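Local coordinates for protein endo-beta-mannanase (Rhizomucor miehei, PDB 4QP0) that probably hydrolyses internal beta-1,4-mannosidic linkages in mannans, galactomannans and glucomannans as a secreted glycoside hydrolase family 5 enzyme with a TIM-barrel fold, at residues 65-70 and 118-123; 141-146 and 200-205; 287-292 and 316-321. All blocks are in the same frame, centred on the assembly; numbering follows the deposited sequence.

Contact 1: 65-70 and 118-123; sequences WFQQWD and DYYVKN. With SO4 (sulfate ion), chain B.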
loop_
_atom_site.group_PDB
_atom_site.type_symbol
_atom_site.label_atom_id
_atom_site.label_comp_id
_atom_site.label_asym_id
_atom_site.label_seq_id
_atom_site.Cartn_x
_atom_site.Cartn_y
_atom_site.Cartn_z
ATOM N N TRP A 65 17.129 8.052 -4.704
ATOM C CA TRP A 65 16.060 8.360 -5.653
ATOM C C TRP A 65 15.885 7.235 -6.622
ATOM O O TRP A 65 16.858 6.570 -6.982
ATOM C CB TRP A 65 16.314 9.675 -6.383
ATOM C CG TRP A 65 17.532 9.690 -7.282
ATOM C CD1 TRP A 65 18.860 9.924 -6.915
ATOM C CD2 TRP A 65 17.576 9.486 -8.744
ATOM N NE1 TRP A 65 19.692 9.875 -8.010
ATOM C CE2 TRP A 65 18.988 9.618 -9.136
ATOM C CE3 TRP A 65 16.629 9.216 -9.722
ATOM C CZ2 TRP A 65 19.403 9.482 -10.455
ATOM C CZ3 TRP A 65 17.060 9.082 -11.049
ATOM C CH2 TRP A 65 18.413 9.213 -11.405
ATOM N N PHE A 66 14.640 6.989 -7.030
ATOM C CA PHE A 66 14.355 5.985 -8.063
ATOM C C PHE A 66 13.984 6.623 -9.398
ATOM O O PHE A 66 14.287 6.068 -10.450
ATOM C CB PHE A 66 13.271 4.984 -7.625
ATOM C CG PHE A 66 13.593 4.245 -6.349
ATOM C CD1 PHE A 66 14.907 3.995 -5.972
ATOM C CD2 PHE A 66 12.566 3.771 -5.533
ATOM C CE1 PHE A 66 15.189 3.312 -4.793
ATOM C CE2 PHE A 66 12.846 3.091 -4.354
ATOM C CZ PHE A 66 14.160 2.859 -3.987
ATOM N N GLN A 67 13.307 7.771 -9.342
ATOM C CA GLN A 67 12.983 8.560 -10.535
ATOM C C GLN A 67 13.338 10.021 -10.321
ATOM O O GLN A 67 13.449 10.485 -9.185
ATOM C CB GLN A 67 11.501 8.486 -10.869
ATOM C CG GLN A 67 11.064 7.276 -11.658
ATOM C CD GLN A 67 9.558 7.095 -11.605
ATOM O OE1 GLN A 67 8.971 6.912 -10.529
ATOM N NE2 GLN A 67 8.923 7.138 -12.765
ATOM N N GLN A 68 13.483 10.742 -11.426
ATOM C CA GLN A 68 13.951 12.121 -11.410
ATOM C C GLN A 68 13.844 12.710 -12.813
ATOM O O GLN A 68 14.020 12.008 -13.811
ATOM C CB GLN A 68 15.387 12.168 -10.874
ATOM C CG GLN A 68 16.302 13.244 -11.428
ATOM C CD GLN A 68 17.720 13.103 -10.906
ATOM O OE1 GLN A 68 17.950 13.048 -9.694
ATOM N NE2 GLN A 68 18.680 13.044 -11.823
ATOM N N TRP A 69 13.528 13.998 -12.877
ATOM C CA TRP A 69 13.424 14.695 -14.141
ATOM C C TRP A 69 14.766 15.186 -14.584
ATOM O O TRP A 69 15.524 15.759 -13.798
ATOM C CB TRP A 69 12.463 15.859 -14.029
ATOM C CG TRP A 69 12.204 16.505 -15.362
ATOM C CD1 TRP A 69 12.716 17.709 -15.840
ATOM C CD2 TRP A 69 11.378 15.981 -16.458
ATOM N NE1 TRP A 69 12.262 17.968 -17.111
ATOM C CE2 TRP A 69 11.459 16.973 -17.543
ATOM C CE3 TRP A 69 10.598 14.843 -16.639
ATOM C CZ2 TRP A 69 10.780 16.807 -18.743
ATOM C CZ3 TRP A 69 9.921 14.687 -17.854
ATOM C CH2 TRP A 69 10.011 15.645 -18.880
ATOM N N ASP A 70 15.071 14.962 -15.857
ATOM C CA ASP A 70 16.305 15.463 -16.450
ATOM C C ASP A 70 15.998 16.687 -17.312
ATOM O O ASP A 70 15.439 16.568 -18.410
ATOM C CB ASP A 70 16.987 14.369 -17.275
ATOM C CG ASP A 70 18.482 14.586 -17.417
ATOM O OD1 ASP A 70 18.994 15.646 -16.987
ATOM O OD2 ASP A 70 19.147 13.681 -17.961
ATOM N N ASP A 118 2.537 14.214 -8.006
ATOM C CA ASP A 118 2.735 15.645 -8.259
ATOM C C ASP A 118 4.075 15.946 -8.958
ATOM O O ASP A 118 4.193 16.935 -9.692
ATOM C CB ASP A 118 2.582 16.459 -6.954
ATOM C CG ASP A 118 1.110 16.668 -6.536
ATOM O OD1 ASP A 118 0.185 16.244 -7.272
ATOM O OD2 ASP A 118 0.880 17.271 -5.462
ATOM N N TYR A 119 5.067 15.083 -8.736
ATOM C CA TYR A 119 6.369 15.205 -9.395
ATOM C C TYR A 119 6.231 15.042 -10.911
ATOM O O TYR A 119 6.839 15.789 -11.685
ATOM C CB TYR A 119 7.354 14.175 -8.839
ATOM C CG TYR A 119 8.804 14.458 -9.184
ATOM C CD1 TYR A 119 9.663 15.048 -8.250
ATOM C CD2 TYR A 119 9.319 14.137 -10.442
ATOM C CE1 TYR A 119 10.989 15.307 -8.566
ATOM C CE2 TYR A 119 10.644 14.395 -10.761
ATOM C CZ TYR A 119 11.471 14.975 -9.824
ATOM O OH TYR A 119 12.780 15.224 -10.149
ATOM N N TYR A 120 5.434 14.054 -11.319
ATOM C CA TYR A 120 5.107 13.826 -12.716
ATOM C C TYR A 120 4.419 15.058 -13.309
ATOM O O TYR A 120 4.791 15.531 -14.381
ATOM C CB TYR A 120 4.155 12.637 -12.856
ATOM C CG TYR A 120 4.720 11.257 -12.590
ATOM C CD1 TYR A 120 5.124 10.432 -13.645
ATOM C CD2 TYR A 120 4.791 10.746 -11.286
ATOM C CE1 TYR A 120 5.608 9.154 -13.411
ATOM C CE2 TYR A 120 5.270 9.468 -11.042
ATOM C CZ TYR A 120 5.678 8.675 -12.102
ATOM O OH TYR A 120 6.151 7.406 -11.856
ATOM N N VAL A 121 3.419 15.566 -12.593
ATOM C CA VAL A 121 2.579 16.663 -13.072
ATOM C C VAL A 121 3.368 17.965 -13.258
ATOM O O VAL A 121 3.204 18.652 -14.270
ATOM C CB VAL A 121 1.355 16.886 -12.152
ATOM C CG1 VAL A 121 0.435 17.957 -12.723
ATOM C CG2 VAL A 121 0.584 15.587 -11.973
ATOM N N LYS A 122 4.210 18.291 -12.280
ATOM C CA LYS A 122 5.049 19.482 -12.321
ATOM C C LYS A 122 5.977 19.448 -13.529
ATOM O O LYS A 122 5.967 20.368 -14.355
ATOM C CB LYS A 122 5.863 19.594 -11.027
ATOM C CG LYS A 122 6.880 20.727 -10.996
ATOM C CD LYS A 122 7.728 20.718 -9.731
ATOM C CE LYS A 122 8.410 19.372 -9.498
ATOM N NZ LYS A 122 9.852 19.501 -9.138
ATOM N N ASN A 123 6.748 18.365 -13.637
ATOM C CA ASN A 123 7.801 18.244 -14.648
ATOM C C ASN A 123 7.322 17.980 -16.082
ATOM O O ASN A 123 8.052 18.256 -17.037
ATOM C CB ASN A 123 8.847 17.219 -14.205
ATOM C CG ASN A 123 9.598 17.658 -12.958
ATOM O OD1 ASN A 123 9.373 17.135 -11.870
ATOM N ND2 ASN A 123 10.489 18.632 -13.110
HETATM S S SO4 B . 14.174 17.681 -7.944
HETATM O O1 SO4 B . 13.258 18.193 -8.986
HETATM O O2 SO4 B . 15.316 18.610 -7.770
HETATM O O3 SO4 B . 13.447 17.562 -6.656
HETATM O O4 SO4 B . 14.672 16.346 -8.369
#
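Two tyrosine hydroxyls of helix 116-124 take hydrogen bonds from strand 67-70, one from a backbone amide and one from a side chain. The backbone bond runs from Trp69 N to Tyr119 OH, 3.1 Å long and nearly straight at 169°; the amide lies at the ring edge, close to the ring plane. The same hydroxyl gives its proton to a sulfate ion, Tyr119 OH to O4 at 2.8 Å; it thus accepts from the strand and donates to the anion. With CG anti to the backbone N (chi1 -165°), the Tyr119 ring stretches off the helix toward the strand, and tyrosine suits a site that needs both reach and a polar tip. The second bond, from Gln67 NE2 to Tyr120 OH at 2.9 Å, is more bent. The hydroxyl lies near the amide plane, while amide and ring planes stand steeply to each other. Both residues are buried, and the pairing gives each a polar partner inside the protein.

The packing contacts gather round Trp69. Asn123 CB sits over the five-membered ring, 3.9 Å from its centroid, in a CH-pi contact, and a polar atom, the Asn123 backbone O, lies above the same indole toward its rim. The Asn123 amide is only 17° from parallel to the ring, so a flat group lies along a flat surface. Trp69 CB also packs against Tyr119 CE2 at 4.0 Å.

The sulfate, probably from the crystallisation liquor, is also held by Ser61 OG. Strand 67-70 pairs with strand 75-78 in a two-stranded antiparallel hairpin; the contact thus fastens a hairpin inserted after barrel strand 51-55 to a short helix that follows barrel strand 102-106, an elaboration upon the TIM barrel.

Contact 2: 141-146 and 200-205; sequences SFKEYI and KEISEY
Ile202 CG2 touches two residues of the neighbouring helix, 4.0 Å from Phe142 CE2 and 3.9 Å from Ile146 CD1. Phe142 and Ile146 are one helical turn apart, and Ile146 CD1 rests over the centre of the Phe142 ring, so these two present a joint surface to the isoleucine. Branched and aromatic side chains suit this side of the two helices, which is buried. Phe132 meets the Phe142 ring as well, and Ile202 reaches Ile172, just beyond strand 167-171.

Next outward comes Tyr205. Its first torsion (chi1 -178°) swings the ring away from its own backbone N and across to the other helix, where Ile146 CG2 meets it at the edge, 3.9 Å from CE2. Helices 136-151 and 192-209 are neighbours in the outer layer of the TIM barrel, and the two short segments run the same way, their axes 10.9 Å apart and crossing at -25°, a spacing that large side chains such as Tyr205 and Lys143 can fill.

Lys143 covers a face of the Tyr205 ring. Its extended chain passes over that face with CG 3.8 Å from the ring centroid and 14° off the normal, a CH-pi contact made by the aliphatic part of a charged residue. Lysine suits a partly exposed border because its methylenes can cover an aromatic ring while the ammonium continues to the outer edge. There Lys143 NZ forms a salt bridge with Glu201 OE2 at 3.5 Å, the two side chains crossing at about a right angle.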
loop_
_atom_site.group_PDB
_atom_site.type_symbol
_atom_site.label_atom_id
_atom_site.label_comp_id
_atom_site.label_asym_id
_atom_site.label_seq_id
_atom_site.Cartn_x
_atom_site.Cartn_y
_atom_site.Cartn_z
ATOM N N SER A 141 4.839 7.609 -18.895
ATOM C CA SER A 141 5.986 7.687 -18.003
ATOM C C SER A 141 5.783 6.793 -16.779
ATOM O O SER A 141 6.738 6.188 -16.280
ATOM C CB SER A 141 6.228 9.132 -17.576
ATOM O OG SER A 141 7.438 9.263 -16.856
ATOM N N PHE A 142 4.544 6.711 -16.295
ATOM C CA PHE A 142 4.220 5.793 -15.209
ATOM C C PHE A 142 4.348 4.361 -15.713
ATOM O O PHE A 142 4.912 3.505 -15.025
ATOM C CB PHE A 142 2.826 6.073 -14.619
ATOM C CG PHE A 142 2.530 5.315 -13.336
ATOM C CD1 PHE A 142 3.560 4.913 -12.470
ATOM C CD2 PHE A 142 1.210 5.023 -12.977
ATOM C CE1 PHE A 142 3.278 4.217 -11.299
ATOM C CE2 PHE A 142 0.927 4.331 -11.799
ATOM C CZ PHE A 142 1.960 3.928 -10.963
ATOM N N LYS A 143 3.858 4.117 -16.926
ATOM C CA LYS A 143 3.951 2.797 -17.542
ATOM C C LYS A 143 5.399 2.330 -17.702
ATOM O O LYS A 143 5.771 1.260 -17.199
ATOM C CB LYS A 143 3.230 2.771 -18.884
ATOM C CG LYS A 143 1.726 2.616 -18.771
ATOM C CD LYS A 143 1.082 2.700 -20.146
ATOM C CE LYS A 143 -0.417 2.455 -20.057
ATOM N NZ LYS A 143 -1.068 2.563 -21.391
ATOM N N GLU A 144 6.219 3.131 -18.376
ATOM C CA GLU A 144 7.624 2.773 -18.575
ATOM C C GLU A 144 8.350 2.494 -17.247
ATOM O O GLU A 144 9.234 1.640 -17.195
ATOM C CB GLU A 144 8.366 3.805 -19.443
ATOM C CG GLU A 144 8.610 5.169 -18.803
ATOM C CD GLU A 144 9.359 6.151 -19.705
ATOM O OE1 GLU A 144 9.490 7.341 -19.316
ATOM O OE2 GLU A 144 9.821 5.742 -20.797
ATOM N N TYR A 145 7.952 3.188 -16.179
ATOM C CA TYR A 145 8.499 2.937 -14.844
ATOM C C TYR A 145 8.057 1.571 -14.333
ATOM O O TYR A 145 8.884 0.785 -13.849
ATOM C CB TYR A 145 8.097 4.035 -13.857
ATOM C CG TYR A 145 8.608 3.815 -12.445
ATOM C CD1 TYR A 145 9.960 3.978 -12.140
ATOM C CD2 TYR A 145 7.743 3.442 -11.414
ATOM C CE1 TYR A 145 10.439 3.789 -10.852
ATOM C CE2 TYR A 145 8.215 3.239 -10.116
ATOM C CZ TYR A 145 9.561 3.416 -9.838
ATOM O OH TYR A 145 10.047 3.222 -8.561
ATOM N N ILE A 146 6.756 1.294 -14.458
ATOM C CA ILE A 146 6.176 0.012 -14.058
ATOM C C ILE A 146 6.880 -1.129 -14.785
ATOM O O ILE A 146 7.338 -2.078 -14.151
ATOM C CB ILE A 146 4.645 -0.013 -14.284
ATOM C CG1 ILE A 146 3.948 0.777 -13.181
ATOM C CG2 ILE A 146 4.098 -1.436 -14.346
ATOM C CD1 ILE A 146 2.510 1.133 -13.495
ATOM N N LYS A 200 -8.189 1.107 -14.003
ATOM C CA LYS A 200 -8.454 -0.039 -14.867
ATOM C C LYS A 200 -7.260 -0.337 -15.770
ATOM O O LYS A 200 -6.724 -1.452 -15.736
ATOM C CB LYS A 200 -9.719 0.209 -15.697
ATOM C CG LYS A 200 -10.168 -0.956 -16.566
ATOM C CD LYS A 200 -11.505 -0.641 -17.216
ATOM C CE LYS A 200 -12.106 -1.861 -17.894
ATOM N NZ LYS A 200 -11.463 -2.132 -19.206
ATOM N N GLU A 201 -6.832 0.661 -16.550
ATOM C CA GLU A 201 -5.786 0.457 -17.553
ATOM C C GLU A 201 -4.386 0.267 -16.970
ATOM O O GLU A 201 -3.582 -0.477 -17.528
ATOM C CB GLU A 201 -5.798 1.576 -18.605
ATOM C CG GLU A 201 -5.023 2.828 -18.228
ATOM C CD GLU A 201 -4.790 3.741 -19.415
ATOM O OE1 GLU A 201 -4.994 4.968 -19.263
ATOM O OE2 GLU A 201 -4.410 3.236 -20.497
ATOM N N ILE A 202 -4.093 0.940 -15.860
ATOM C CA ILE A 202 -2.820 0.746 -15.164
ATOM C C ILE A 202 -2.730 -0.670 -14.597
ATOM O O ILE A 202 -1.708 -1.337 -14.752
ATOM C CB ILE A 202 -2.590 1.799 -14.054
ATOM C CG1 ILE A 202 -2.434 3.208 -14.660
ATOM C CG2 ILE A 202 -1.384 1.445 -13.193
ATOM C CD1 ILE A 202 -1.291 3.372 -15.641
ATOM N N SER A 203 -3.801 -1.143 -13.970
ATOM C CA SER A 203 -3.799 -2.512 -13.435
ATOM C C SER A 203 -3.762 -3.538 -14.566
ATOM O O SER A 203 -3.111 -4.572 -14.442
ATOM C CB SER A 203 -4.974 -2.766 -12.478
ATOM O OG SER A 203 -6.230 -2.623 -13.125
ATOM N N GLU A 204 -4.444 -3.241 -15.673
ATOM C CA GLU A 204 -4.345 -4.080 -16.868
ATOM C C GLU A 204 -2.934 -4.056 -17.446
ATOM O O GLU A 204 -2.411 -5.096 -17.835
ATOM C CB GLU A 204 -5.395 -3.713 -17.922
ATOM C CG GLU A 204 -6.761 -4.337 -17.651
ATOM C CD GLU A 204 -7.890 -3.742 -18.490
ATOM O OE1 GLU A 204 -7.625 -2.869 -19.356
ATOM O OE2 GLU A 204 -9.057 -4.149 -18.272
ATOM N N TYR A 205 -2.307 -2.883 -17.469
ATOM C CA TYR A 205 -0.921 -2.787 -17.935
ATOM C C TYR A 205 0.025 -3.632 -17.076
ATOM O O TYR A 205 0.896 -4.315 -17.616
ATOM C CB TYR A 205 -0.441 -1.336 -18.015
ATOM C CG TYR A 205 0.977 -1.202 -18.543
ATOM C CD1 TYR A 205 1.261 -1.391 -19.902
ATOM C CD2 TYR A 205 2.038 -0.893 -17.684
ATOM C CE1 TYR A 205 2.559 -1.276 -20.385
ATOM C CE2 TYR A 205 3.339 -0.777 -18.156
ATOM C CZ TYR A 205 3.593 -0.964 -19.506
ATOM O OH TYR A 205 4.880 -0.847 -19.976
#

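Contact 3: 287-292 and 316-321; sequences KPVIME and EDLAAD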
loop_
_atom_site.group_PDB
_atom_site.type_symbol
_atom_site.label_atom_id
_atom_site.label_comp_id
_atom_site.label_asym_id
_atom_site.label_seq_id
_atom_site.Cartn_x
_atom_site.Cartn_y
_atom_site.Cartn_z
ATOM N N LYS A 287 -13.827 -11.356 -3.403
ATOM C CA LYS A 287 -12.412 -10.969 -3.431
ATOM C C LYS A 287 -11.932 -10.594 -2.041
ATOM O O LYS A 287 -12.670 -9.946 -1.293
ATOM C CB LYS A 287 -12.184 -9.764 -4.334
ATOM C CG LYS A 287 -12.400 -10.034 -5.798
ATOM C CD LYS A 287 -11.886 -8.888 -6.634
ATOM C CE LYS A 287 -12.195 -9.169 -8.091
ATOM N NZ LYS A 287 -11.627 -8.129 -8.986
ATOM N N PRO A 288 -10.684 -10.973 -1.700
ATOM C CA PRO A 288 -10.145 -10.596 -0.403
ATOM C C PRO A 288 -10.003 -9.085 -0.309
ATOM O O PRO A 288 -9.771 -8.402 -1.327
ATOM C CB PRO A 288 -8.756 -11.244 -0.390
ATOM C CG PRO A 288 -8.783 -12.254 -1.477
ATOM C CD PRO A 288 -9.665 -11.652 -2.520
ATOM N N VAL A 289 -10.186 -8.582 0.906
ATOM C CA VAL A 289 -9.964 -7.183 1.216
ATOM C C VAL A 289 -8.977 -7.140 2.380
ATOM O O VAL A 289 -8.946 -8.048 3.218
ATOM C CB VAL A 289 -11.288 -6.449 1.532
ATOM C CG1 VAL A 289 -11.036 -4.996 1.896
ATOM C CG2 VAL A 289 -12.222 -6.506 0.332
ATOM N N ILE A 290 -8.147 -6.101 2.391
ATOM C CA ILE A 290 -7.135 -5.934 3.417
ATOM C C ILE A 290 -7.173 -4.508 3.959
ATOM O O ILE A 290 -7.144 -3.531 3.197
ATOM C CB ILE A 290 -5.724 -6.316 2.889
ATOM C CG1 ILE A 290 -4.674 -6.273 4.009
ATOM C CG2 ILE A 290 -5.323 -5.458 1.692
ATOM C CD1 ILE A 290 -3.253 -6.519 3.542
ATOM N N MET A 291 -7.288 -4.397 5.280
ATOM C CA MET A 291 -7.123 -3.122 5.963
ATOM C C MET A 291 -5.626 -2.935 6.081
ATOM O O MET A 291 -5.006 -3.320 7.072
ATOM C CB MET A 291 -7.787 -3.129 7.335
ATOM C CG MET A 291 -7.642 -1.820 8.093
ATOM S SD MET A 291 -8.823 -1.681 9.443
ATOM C CE MET A 291 -8.205 -2.882 10.627
ATOM N N GLU A 292 -5.039 -2.365 5.035
ATOM C CA GLU A 292 -3.593 -2.417 4.895
ATOM C C GLU A 292 -2.894 -1.279 5.620
ATOM O O GLU A 292 -1.673 -1.308 5.773
ATOM C CB GLU A 292 -3.209 -2.429 3.425
ATOM C CG GLU A 292 -3.724 -1.224 2.656
ATOM C CD GLU A 292 -3.017 -1.081 1.339
ATOM O OE1 GLU A 292 -2.225 -1.991 1.020
ATOM O OE2 GLU A 292 -3.245 -0.073 0.628
ATOM N N GLU A 316 -15.389 -10.742 11.508
ATOM C CA GLU A 316 -15.923 -10.428 10.190
ATOM C C GLU A 316 -15.247 -11.268 9.110
ATOM O O GLU A 316 -15.680 -11.257 7.954
ATOM C CB GLU A 316 -15.782 -8.931 9.881
ATOM C CG GLU A 316 -16.718 -7.997 10.651
ATOM C CD GLU A 316 -18.206 -8.292 10.456
ATOM O OE1 GLU A 316 -18.621 -8.685 9.342
ATOM O OE2 GLU A 316 -18.980 -8.122 11.425
ATOM N N ASP A 317 -14.188 -11.985 9.497
ATOM C CA ASP A 317 -13.436 -12.875 8.605
ATOM C C ASP A 317 -12.734 -12.098 7.472
ATOM O O ASP A 317 -12.628 -12.570 6.326
ATOM C CB ASP A 317 -14.354 -13.973 8.046
ATOM C CG ASP A 317 -13.679 -15.330 7.986
ATOM O OD1 ASP A 317 -13.377 -15.893 9.062
ATOM O OD2 ASP A 317 -13.470 -15.842 6.864
ATOM N N LEU A 318 -12.262 -10.898 7.810
ATOM C CA LEU A 318 -11.522 -10.075 6.875
ATOM C C LEU A 318 -10.215 -10.788 6.575
ATOM O O LEU A 318 -9.596 -11.353 7.491
ATOM C CB LEU A 318 -11.270 -8.673 7.451
ATOM C CG LEU A 318 -10.766 -7.605 6.468
ATOM C CD1 LEU A 318 -11.864 -7.121 5.537
ATOM C CD2 LEU A 318 -10.152 -6.429 7.210
ATOM N N ALA A 319 -9.810 -10.762 5.304
ATOM C CA ALA A 319 -8.657 -11.539 4.831
ATOM C C ALA A 319 -7.378 -11.222 5.592
ATOM O O ALA A 319 -6.660 -12.134 6.018
ATOM C CB ALA A 319 -8.452 -11.347 3.332
ATOM N N ALA A 320 -7.103 -9.933 5.784
ATOM C CA ALA A 320 -5.893 -9.511 6.482
ATOM C C ALA A 320 -5.922 -8.038 6.846
ATOM O O ALA A 320 -6.778 -7.278 6.377
ATOM C CB ALA A 320 -4.675 -9.804 5.626
ATOM N N ASP A 321 -4.967 -7.636 7.677
ATOM C CA ASP A 321 -4.809 -6.239 8.053
ATOM C C ASP A 321 -3.345 -5.938 8.314
ATOM O O ASP A 321 -2.587 -6.824 8.709
ATOM C CB ASP A 321 -5.616 -5.943 9.311
ATOM C CG ASP A 321 -5.235 -6.857 10.464
ATOM O OD1 ASP A 321 -4.352 -6.473 11.265
ATOM O OD2 ASP A 321 -5.794 -7.971 10.539
#
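Met291 is the centre of an inverse gamma turn although it also pairs with a neighbouring strand: its amide N donates to Ala320 O at 3.1 Å, and its own O receives a CA-H...O contact from Asp321 CA. The pairing is parallel and belongs to the beta-alpha-beta crossover of strand 289-294, helix 299-315 and strand 320-323, a repeating element of the TIM barrel. Ile290 stands beside Ala320 and Met291 beside Asp321.

The Met291 N bond is bent to 145° and leaves the carbonyl plane by 21°. Ala320 O is approached by Ile290 CA as well, 3.3 Å away. Small Ala320 leaves room on its face of the sheet for Ile290, whose CG1 packs 3.9 Å from Ala320 CB, with Phe21 of strand 17-25 alongside both.

On the other face Met291 CB meets Leu318 CD2 at 4.1 Å, and Val313 of helix 299-315 packs against both residues; flexible Met291 and branched Leu318 fill the interface between sheet and helix. Asp321 shares that face, its carboxylate hydrogen-bonded to His352. Leu318 CD1 also reaches Val289 CB. Before the pairing begins, Gln282 OE1 accepts from the backbone N of both Val289 and Ala319, linking the two stretches of backbone. At this end the compact Ala319 permits close approach, its CB lying 3.7 Å from Pro288 CB.

How the contacts relate
Contacts 1 and 2 adjoin, centres 16 Å apart; the helices 116-124 and 136-151 that meet there are also successive in the chain. Tyr145 packs against both Gln67 and Phe66, its OH 3.8 Å from Phe66 CB, while Phe142 CD1 approaches Tyr120 OH at 3.6 Å. Packing thus continues from the peripheral hairpin to helix 192-209. Contact 3 stands across the chain's centre from contact 1, nearest atoms about 17 Å apart, and about 9 Å from contact 2. It alone pairs barrel strands, and strand 289-294 runs toward the barrel end where family 5 enzymes carry the active site. The sulfate of contact 1, a probable crystallisation component, is no evidence of a substrate site.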